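Local coordinates for molybdopterin adenylyltransferase (Pyrococcus furiosus, PDB 4LHB), which catalyses the adenylylation of molybdopterin with ATP, releasing diphosphate, a step in the biosynthesis of the molybdenum cofactor, at residues 30-35 with 64-69; 41-46 with 70-75; 35-40 with 94-99. All coordinates share one frame; numbering follows the deposited sequence.

Overall arrangement
Strand 32-38 is the common thread, lying between strands 64-71 and 92-96 in the parallel part of the sheet. Interaction 1 pairs its first half with strand 64-71, and interaction 3 pairs its second half with strand 92-96; they share Val-35, and their centres are about 14 Å apart. Interaction 2 sets helix 40-44, which follows strand 32-38, against the end of strand 64-71 and the turn after it. Its centre lies about 9 Å from that of interaction 3, to which it is tied by Ser-39 N on Val-71 O (2.9 Å), and about 19 Å from that of interaction 1. The glycine-rich loop of interaction 3 holds a sulfate ion, with interaction 1 toward the other end of the sheet.

Interaction 1: residues 30-35 with 64-69; sequences TFKFGV and EHVYYK
Phe-33 and His-65 are neighbours on parallel strands 32-35 and 64-69, which belong to a beta-alpha-beta crossover at one side of the alpha/beta fold of this MoaB/Mog family member; helix 51-60 lies between them in the chain. Backbone hydrogen bonds form the ladder: Glu-64 N to Phe-31 O, Phe-33 N to Glu-64 O, and Val-66 N to Phe-33 O, the last 2.7 Å long and almost straight at 176°. Phe-33 pairs with His-65 but Val-35 with Tyr-68, so strand 64-69 carries one extra residue, a beta bulge about Val-66. Beyond it the ladder is less certain, and the bond from Lys-69 N to Val-35 O is weak.

Aromatic contacts occupy the face turned to helix 51-60, where Leu-59 also meets Phe-33. With its CG set between backbone N and carbonyl carbon (chi1 79°), the Phe-33 ring swings toward the neighbouring strand and takes His-65 CA over one face, a CH-pi contact 3.9 Å from the ring centroid. The planes of the Phe-33 and His-65 rings are inclined at 31°. Farther along, Tyr-68 CD1 lies 4.2 Å from Val-35 CB, while its hydroxyl bonds to Asp-49.

Charged side chains run side by side on the opposite face, in an exposed position. Lys-32 CE comes within 3.2 Å of Glu-64 OE1, but the ammonium NZ stays 4.4 Å from OE1, too far for a salt bridge. Beside them Val-66 extends toward strand 32-35: its CG1 packs 3.8 Å from Lys-32 CG, and its CG2 stands 3.3 Å from Phe-33 O.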
loop_
_atom_site.group_PDB
_atom_site.type_symbol
_atom_site.label_atom_id
_atom_site.label_comp_id
_atom_site.label_asym_id
_atom_site.label_seq_id
_atom_site.Cartn_x
_atom_site.Cartn_y
_atom_site.Cartn_z
ATOM N N THR C 30 -16.526 -30.596 10.888
ATOM C CA THR C 30 -15.148 -30.783 10.380
ATOM C C THR C 30 -14.831 -30.027 9.055
ATOM O O THR C 30 -15.712 -29.753 8.250
ATOM C CB THR C 30 -14.885 -32.257 10.132
ATOM O OG1 THR C 30 -13.475 -32.455 9.888
ATOM C CG2 THR C 30 -15.795 -32.744 8.975
ATOM N N PHE C 31 -13.555 -29.776 8.802
ATOM C CA PHE C 31 -13.133 -29.048 7.587
ATOM C C PHE C 31 -12.356 -29.898 6.576
ATOM O O PHE C 31 -11.853 -30.996 6.870
ATOM C CB PHE C 31 -12.239 -27.877 7.992
ATOM C CG PHE C 31 -11.001 -28.314 8.678
ATOM C CD1 PHE C 31 -9.836 -28.550 7.954
ATOM C CD2 PHE C 31 -11.004 -28.535 10.017
ATOM C CE1 PHE C 31 -8.672 -28.971 8.585
ATOM C CE2 PHE C 31 -9.845 -28.972 10.660
ATOM C CZ PHE C 31 -8.668 -29.194 9.948
ATOM N N LYS C 32 -12.214 -29.341 5.390
ATOM C CA LYS C 32 -11.364 -29.945 4.384
ATOM C C LYS C 32 -10.050 -29.170 4.314
ATOM O O LYS C 32 -10.028 -27.966 4.542
ATOM C CB LYS C 32 -12.099 -29.983 3.057
ATOM C CG LYS C 32 -13.175 -31.045 3.024
ATOM C CD LYS C 32 -14.400 -30.590 2.265
ATOM C CE LYS C 32 -15.306 -31.780 1.919
ATOM N NZ LYS C 32 -16.285 -31.501 0.822
ATOM N N PHE C 33 -8.944 -29.863 4.051
ATOM C CA PHE C 33 -7.667 -29.180 3.855
ATOM C C PHE C 33 -6.742 -29.649 2.729
ATOM O O PHE C 33 -6.810 -30.799 2.254
ATOM C CB PHE C 33 -6.887 -29.141 5.138
ATOM C CG PHE C 33 -6.205 -30.402 5.462
ATOM C CD1 PHE C 33 -4.837 -30.543 5.251
ATOM C CD2 PHE C 33 -6.911 -31.465 6.013
ATOM C CE1 PHE C 33 -4.178 -31.721 5.589
ATOM C CE2 PHE C 33 -6.259 -32.648 6.345
ATOM C CZ PHE C 33 -4.886 -32.777 6.139
ATOM N N GLY C 34 -5.894 -28.699 2.312
ATOM C CA GLY C 34 -4.895 -28.897 1.276
ATOM C C GLY C 34 -3.527 -28.577 1.827
ATOM O O GLY C 34 -3.389 -27.821 2.789
ATOM N N VAL C 35 -2.514 -29.175 1.221
ATOM C CA VAL C 35 -1.134 -28.924 1.589
ATOM C C VAL C 35 -0.358 -28.659 0.299
ATOM O O VAL C 35 -0.559 -29.347 -0.747
ATOM C CB VAL C 35 -0.574 -30.155 2.289
ATOM C CG1 VAL C 35 0.834 -29.950 2.789
ATOM C CG2 VAL C 35 -1.477 -30.529 3.437
ATOM N N GLU C 64 -10.488 -33.480 6.733
ATOM C CA GLU C 64 -10.377 -34.403 5.628
ATOM C C GLU C 64 -9.327 -33.848 4.611
ATOM O O GLU C 64 -9.468 -32.740 4.079
ATOM C CB GLU C 64 -11.779 -34.546 4.995
ATOM C CG GLU C 64 -11.825 -35.218 3.603
ATOM C CD GLU C 64 -13.210 -35.164 2.899
ATOM O OE1 GLU C 64 -14.132 -34.411 3.338
ATOM O OE2 GLU C 64 -13.381 -35.881 1.877
ATOM N N HIS C 65 -8.271 -34.597 4.352
ATOM C CA HIS C 65 -7.218 -34.182 3.401
ATOM C C HIS C 65 -7.738 -34.267 2.032
ATOM O O HIS C 65 -8.099 -35.341 1.635
ATOM C CB HIS C 65 -6.057 -35.138 3.528
ATOM C CG HIS C 65 -4.947 -34.927 2.527
ATOM N ND1 HIS C 65 -4.584 -33.697 2.073
ATOM C CD2 HIS C 65 -4.076 -35.832 1.942
ATOM C CE1 HIS C 65 -3.546 -33.831 1.242
ATOM N NE2 HIS C 65 -3.240 -35.132 1.164
ATOM N N VAL C 66 -7.801 -33.165 1.281
ATOM C CA VAL C 66 -8.347 -33.218 -0.093
ATOM C C VAL C 66 -7.369 -32.868 -1.224
ATOM O O VAL C 66 -7.743 -32.911 -2.385
ATOM C CB VAL C 66 -9.589 -32.307 -0.236
ATOM C CG1 VAL C 66 -10.663 -32.752 0.736
ATOM C CG2 VAL C 66 -9.228 -30.828 -0.026
ATOM N N TYR C 67 -6.129 -32.514 -0.909
ATOM C CA TYR C 67 -5.193 -32.003 -1.935
ATOM C C TYR C 67 -3.784 -31.929 -1.434
ATOM O O TYR C 67 -3.544 -31.442 -0.344
ATOM C CB TYR C 67 -5.597 -30.597 -2.380
ATOM C CG TYR C 67 -4.813 -30.052 -3.550
ATOM C CD1 TYR C 67 -5.318 -30.140 -4.828
ATOM C CD2 TYR C 67 -3.554 -29.436 -3.381
ATOM C CE1 TYR C 67 -4.613 -29.638 -5.911
ATOM C CE2 TYR C 67 -2.847 -28.955 -4.452
ATOM C CZ TYR C 67 -3.389 -29.052 -5.722
ATOM O OH TYR C 67 -2.733 -28.538 -6.838
ATOM N N TYR C 68 -2.859 -32.379 -2.271
ATOM C CA TYR C 68 -1.404 -32.255 -2.038
ATOM C C TYR C 68 -0.627 -32.054 -3.378
ATOM O O TYR C 68 -0.991 -32.639 -4.406
ATOM C CB TYR C 68 -0.894 -33.459 -1.295
ATOM C CG TYR C 68 0.587 -33.552 -1.192
ATOM C CD1 TYR C 68 1.318 -32.584 -0.559
ATOM C CD2 TYR C 68 1.261 -34.655 -1.702
ATOM C CE1 TYR C 68 2.697 -32.685 -0.441
ATOM C CE2 TYR C 68 2.636 -34.768 -1.612
ATOM C CZ TYR C 68 3.355 -33.783 -0.983
ATOM O OH TYR C 68 4.711 -33.940 -0.869
ATOM N N LYS C 69 0.394 -31.183 -3.362
ATOM C CA LYS C 69 1.229 -30.948 -4.529
ATOM C C LYS C 69 2.541 -30.316 -4.138
ATOM O O LYS C 69 2.580 -29.526 -3.177
ATOM C CB LYS C 69 0.526 -30.076 -5.535
ATOM C CG LYS C 69 1.303 -29.943 -6.836
ATOM C CD LYS C 69 0.394 -29.876 -8.058
ATOM C CE LYS C 69 0.980 -29.126 -9.272
ATOM N NZ LYS C 69 -0.150 -28.554 -10.085
#

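Interaction 2: residues 41-46 with 70-75; sequences KGAKGE and IVPDDK
Ala-43 presses its methyl against the chain at Val-71 and Pro-72, where a short, weakly bonded helix ending in a Schellman motif packs beside the end of strand 64-71. The fit is tight here. Ala-43 CB reaches Pro-72 N at 3.3 Å and the ring carbon Pro-72 CD at 3.6 Å. Next to it Ile-70 offers its CG2 branch, which points away from its own backbone N (chi1 to CG1 -47°) and settles against the helix backbone, 3.5 Å from Ala-43 N and 3.6 Å from Gly-42 C. Gly-42 helps to make this approach possible, since a CB there would lie close to that same methyl. No hydrogen bond crosses the contact, which is apolar and small; polar ties lie next to it, among them Asp-40 OD2, which accepts from Asp-73 N.

The side away from the strand is loose: Lys-41 and Lys-44 on the helix, and Glu-46 just after it, are exposed and direct nothing at 70-75. Past Pro-72 the chain also leaves the contact: Asp-74 is the N-cap of helix 75-87, its OD1 accepting from Glu-77 N, and Lys-75 forms a salt bridge with Asp-116 of a second subunit, so this loop serves the hexamer interface.

At the end of the helix Gly-45 turns with positive phi (115°), and Lys-41 O gathers three backbone donors: Lys-44 N at 3.1 Å, Gly-45 N and Glu-46 N.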
loop_
_atom_site.group_PDB
_atom_site.type_symbol
_atom_site.label_atom_id
_atom_site.label_comp_id
_atom_site.label_asym_id
_atom_site.label_seq_id
_atom_site.Cartn_x
_atom_site.Cartn_y
_atom_site.Cartn_z
ATOM N N LYS C 41 14.057 -27.812 -5.454
ATOM C CA LYS C 41 14.653 -29.170 -5.336
ATOM C C LYS C 41 13.566 -30.254 -5.239
ATOM O O LYS C 41 13.548 -31.205 -6.024
ATOM C CB LYS C 41 15.685 -29.257 -4.185
ATOM C CG LYS C 41 17.025 -28.541 -4.503
ATOM C CD LYS C 41 18.071 -28.444 -3.356
ATOM C CE LYS C 41 17.603 -27.561 -2.179
ATOM N NZ LYS C 41 18.653 -26.748 -1.481
ATOM N N GLY C 42 12.612 -30.065 -4.336
ATOM C CA GLY C 42 11.503 -31.005 -4.203
ATOM C C GLY C 42 10.669 -31.227 -5.451
ATOM O O GLY C 42 10.361 -32.373 -5.806
ATOM N N ALA C 43 10.282 -30.138 -6.113
ATOM C CA ALA C 43 9.461 -30.246 -7.326
ATOM C C ALA C 43 10.164 -31.014 -8.471
ATOM O O ALA C 43 9.495 -31.442 -9.425
ATOM C CB ALA C 43 9.051 -28.858 -7.806
ATOM N N LYS C 44 11.499 -31.137 -8.359
ATOM C CA LYS C 44 12.366 -31.727 -9.380
ATOM C C LYS C 44 12.540 -33.223 -9.153
ATOM O O LYS C 44 12.598 -33.990 -10.130
ATOM C CB LYS C 44 13.749 -31.031 -9.412
ATOM C CG LYS C 44 13.837 -29.864 -10.403
ATOM C CD LYS C 44 15.034 -28.925 -10.189
ATOM C CE LYS C 44 15.276 -28.072 -11.442
ATOM N NZ LYS C 44 15.767 -26.687 -11.185
ATOM N N GLY C 45 12.594 -33.625 -7.878
ATOM C CA GLY C 45 12.757 -35.026 -7.469
ATOM C C GLY C 45 14.078 -35.263 -6.734
ATOM O O GLY C 45 14.533 -36.410 -6.634
ATOM N N GLU C 46 14.672 -34.202 -6.179
ATOM C CA GLU C 46 16.051 -34.243 -5.706
ATOM C C GLU C 46 16.158 -34.286 -4.194
ATOM O O GLU C 46 17.024 -34.960 -3.665
ATOM C CB GLU C 46 16.882 -33.055 -6.255
ATOM C CG GLU C 46 16.337 -32.397 -7.537
ATOM C CD GLU C 46 17.397 -32.050 -8.586
ATOM O OE1 GLU C 46 17.840 -30.876 -8.656
ATOM O OE2 GLU C 46 17.745 -32.958 -9.374
ATOM N N ILE C 70 3.624 -30.702 -4.841
ATOM C CA ILE C 70 4.961 -30.126 -4.603
ATOM C C ILE C 70 5.118 -29.241 -5.777
ATOM O O ILE C 70 4.907 -29.695 -6.892
ATOM C CB ILE C 70 6.102 -31.148 -4.652
ATOM C CG1 ILE C 70 5.727 -32.385 -3.831
ATOM C CG2 ILE C 70 7.413 -30.561 -4.113
ATOM C CD1 ILE C 70 6.845 -32.876 -2.900
ATOM N N VAL C 71 5.425 -27.975 -5.553
ATOM C CA VAL C 71 5.589 -27.017 -6.668
ATOM C C VAL C 71 6.931 -26.288 -6.551
ATOM O O VAL C 71 7.466 -26.061 -5.465
ATOM C CB VAL C 71 4.423 -25.985 -6.723
ATOM C CG1 VAL C 71 3.080 -26.671 -6.966
ATOM C CG2 VAL C 71 4.374 -25.081 -5.480
ATOM N N PRO C 72 7.498 -25.903 -7.666
ATOM C CA PRO C 72 8.700 -25.084 -7.575
ATOM C C PRO C 72 8.466 -23.729 -6.875
ATOM O O PRO C 72 7.328 -23.305 -6.725
ATOM C CB PRO C 72 9.067 -24.862 -9.036
ATOM C CG PRO C 72 7.801 -25.031 -9.750
ATOM C CD PRO C 72 7.051 -26.087 -9.041
ATOM N N ASP C 73 9.543 -23.057 -6.477
ATOM C CA ASP C 73 9.458 -21.754 -5.824
ATOM C C ASP C 73 9.142 -20.733 -6.887
ATOM O O ASP C 73 9.980 -19.964 -7.285
ATOM C CB ASP C 73 10.753 -21.436 -5.038
ATOM C CG ASP C 73 10.501 -20.594 -3.717
ATOM O OD1 ASP C 73 11.426 -20.648 -2.877
ATOM O OD2 ASP C 73 9.436 -19.876 -3.472
ATOM N N ASP C 74 7.896 -20.736 -7.342
ATOM C CA ASP C 74 7.448 -20.011 -8.533
ATOM C C ASP C 74 6.002 -19.473 -8.311
ATOM O O ASP C 74 5.057 -20.235 -8.132
ATOM C CB ASP C 74 7.474 -20.977 -9.718
ATOM C CG ASP C 74 6.968 -20.344 -11.041
ATOM O OD1 ASP C 74 5.764 -20.145 -11.218
ATOM O OD2 ASP C 74 7.783 -20.074 -11.929
ATOM N N LYS C 75 5.832 -18.162 -8.370
ATOM C CA LYS C 75 4.545 -17.557 -8.087
ATOM C C LYS C 75 3.362 -18.164 -8.776
ATOM O O LYS C 75 2.325 -18.295 -8.174
ATOM C CB LYS C 75 4.575 -16.067 -8.406
ATOM C CG LYS C 75 3.236 -15.358 -8.391
ATOM C CD LYS C 75 3.543 -13.876 -8.239
ATOM C CE LYS C 75 2.353 -12.936 -8.322
ATOM N NZ LYS C 75 2.844 -11.557 -8.558
#

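Interaction 3: residues 35-40 with 94-99; sequences VITVSD and VTTGGT. With SO4 (sulfate ion), chain F.
Thr-96 lays its CG2 methyl alongside Thr-37, 3.4 Å from Thr-37 CB and 3.5 Å from Thr-37 CG2, both side chains pointing the same way from the sheet. The torsion of Thr-96 divides its two branches: OG1 is turned anti to the backbone N (chi1 175°) and is hydrogen-bonded to Pro-160 O, which leaves CG2 for its neighbour. On the reverse face Ile-36 CB and Thr-95 CG2 touch more lightly, and Thr-95 OG1 is hydrogen-bonded to Ser-158 OG. Three backbone hydrogen bonds join the strands: Ile-36 N to Val-94 O, Thr-96 N to Ile-36 O, and Val-38 N to Thr-96 O, this last 2.7 Å long.

These are parallel strands in the interior of the sheet of the alpha/beta fold, and strand 92-96 ends within the Thr-Thr-Gly-Gly-Thr sequence (95-99) of the MoaB/Mog family, whose glycines form the turn. Val-38 borders the turn, its CG2 3.2 Å from Gly-97 O and 3.7 Å from Gly-98 CA. Both glycines have positive phi, and each would clash with Val-38 if it bore a CB: at Gly-97 with the carbonyl O, at Gly-98 with CG2. Replacing Val-38 by alanine removes both methyls and would probably open a gap beside the Gly-97 to Gly-98 peptide, leaving the turn freer to shift.

The loop then meets a sulfate ion, probably from the crystallisation liquor, at a single oxygen, O3. This atom receives Thr-99 N at 2.8 Å in a nearly straight bond (168°). Gly-161 N is also hydrogen-bonded to the ion; the site is consistent with one that would take a phosphate group of a substrate, though this is an inference. Sulfate O3 also lies 2.8 Å from Gly-98 N and 3.0 Å from Thr-99 OG1.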
loop_
_atom_site.group_PDB
_atom_site.type_symbol
_atom_site.label_atom_id
_atom_site.label_comp_id
_atom_site.label_asym_id
_atom_site.label_seq_id
_atom_site.Cartn_x
_atom_site.Cartn_y
_atom_site.Cartn_z
ATOM N N VAL C 35 -2.514 -29.175 1.221
ATOM C CA VAL C 35 -1.134 -28.924 1.589
ATOM C C VAL C 35 -0.358 -28.659 0.299
ATOM O O VAL C 35 -0.559 -29.347 -0.747
ATOM C CB VAL C 35 -0.574 -30.155 2.289
ATOM C CG1 VAL C 35 0.834 -29.950 2.789
ATOM C CG2 VAL C 35 -1.477 -30.529 3.437
ATOM N N ILE C 36 0.509 -27.647 0.344
ATOM C CA ILE C 36 1.380 -27.319 -0.797
ATOM C C ILE C 36 2.800 -27.142 -0.279
ATOM O O ILE C 36 3.063 -26.278 0.549
ATOM C CB ILE C 36 0.902 -26.057 -1.516
ATOM C CG1 ILE C 36 -0.510 -26.274 -2.077
ATOM C CG2 ILE C 36 1.868 -25.701 -2.629
ATOM C CD1 ILE C 36 -1.352 -25.015 -2.378
ATOM N N THR C 37 3.731 -27.967 -0.721
ATOM C CA THR C 37 5.110 -27.723 -0.300
ATOM C C THR C 37 5.781 -26.994 -1.469
ATOM O O THR C 37 5.643 -27.399 -2.610
ATOM C CB THR C 37 5.854 -29.018 0.160
ATOM O OG1 THR C 37 6.549 -29.596 -0.931
ATOM C CG2 THR C 37 4.910 -30.033 0.688
ATOM N N VAL C 38 6.417 -25.867 -1.205
ATOM C CA VAL C 38 7.069 -25.141 -2.281
ATOM C C VAL C 38 8.610 -25.257 -2.173
ATOM O O VAL C 38 9.235 -24.812 -1.179
ATOM C CB VAL C 38 6.521 -23.687 -2.439
ATOM C CG1 VAL C 38 5.164 -23.509 -1.728
ATOM C CG2 VAL C 38 7.516 -22.640 -2.015
ATOM N N SER C 39 9.195 -25.899 -3.200
ATOM C CA SER C 39 10.617 -26.295 -3.207
ATOM C C SER C 39 11.104 -26.603 -4.629
ATOM O O SER C 39 10.638 -27.571 -5.265
ATOM C CB SER C 39 10.847 -27.561 -2.349
ATOM O OG SER C 39 12.249 -27.835 -2.139
ATOM N N ASP C 40 12.054 -25.805 -5.115
ATOM C CA ASP C 40 12.646 -26.072 -6.427
ATOM C C ASP C 40 13.209 -27.497 -6.432
ATOM O O ASP C 40 12.812 -28.315 -7.274
ATOM C CB ASP C 40 13.695 -25.017 -6.790
ATOM C CG ASP C 40 13.085 -23.763 -7.421
ATOM O OD1 ASP C 40 13.740 -22.698 -7.434
ATOM O OD2 ASP C 40 11.951 -23.824 -7.933
ATOM N N VAL C 94 -2.358 -25.142 3.762
ATOM C CA VAL C 94 -1.106 -24.852 4.366
ATOM C C VAL C 94 0.039 -25.101 3.426
ATOM O O VAL C 94 0.147 -26.134 2.780
ATOM C CB VAL C 94 -0.970 -25.488 5.749
ATOM C CG1 VAL C 94 -2.061 -26.491 6.008
ATOM C CG2 VAL C 94 0.445 -25.932 6.050
ATOM N N THR C 95 0.852 -24.066 3.281
ATOM C CA THR C 95 1.963 -24.101 2.370
ATOM C C THR C 95 3.115 -24.252 3.278
ATOM O O THR C 95 3.163 -23.595 4.352
ATOM C CB THR C 95 2.063 -22.788 1.547
ATOM O OG1 THR C 95 2.312 -21.644 2.422
ATOM C CG2 THR C 95 0.771 -22.608 0.800
ATOM N N THR C 96 4.056 -25.077 2.852
ATOM C CA THR C 96 5.373 -25.085 3.474
ATOM C C THR C 96 6.505 -24.746 2.495
ATOM O O THR C 96 6.597 -25.313 1.424
ATOM C CB THR C 96 5.659 -26.430 4.155
ATOM O OG1 THR C 96 7.008 -26.400 4.642
ATOM C CG2 THR C 96 5.414 -27.630 3.204
ATOM N N GLY C 97 7.378 -23.833 2.882
ATOM C CA GLY C 97 8.496 -23.414 2.017
ATOM C C GLY C 97 8.275 -22.081 1.269
ATOM O O GLY C 97 7.139 -21.686 0.971
ATOM N N GLY C 98 9.366 -21.376 0.999
ATOM C CA GLY C 98 9.356 -20.193 0.136
ATOM C C GLY C 98 9.077 -18.915 0.905
ATOM O O GLY C 98 8.580 -17.904 0.309
ATOM N N THR C 99 9.325 -18.981 2.226
ATOM C CA THR C 99 8.962 -17.899 3.131
ATOM C C THR C 99 10.169 -17.075 3.542
ATOM O O THR C 99 10.014 -16.031 4.158
ATOM C CB THR C 99 8.248 -18.348 4.437
ATOM O OG1 THR C 99 9.185 -19.007 5.303
ATOM C CG2 THR C 99 6.925 -19.149 4.179
HETATM S S SO4 F . 11.860 -21.488 3.841
HETATM O O1 SO4 F . 12.208 -22.623 2.968
HETATM O O2 SO4 F . 12.630 -20.273 3.526
HETATM O O3 SO4 F . 10.437 -21.146 3.588
HETATM O O4 SO4 F . 12.142 -21.818 5.275
#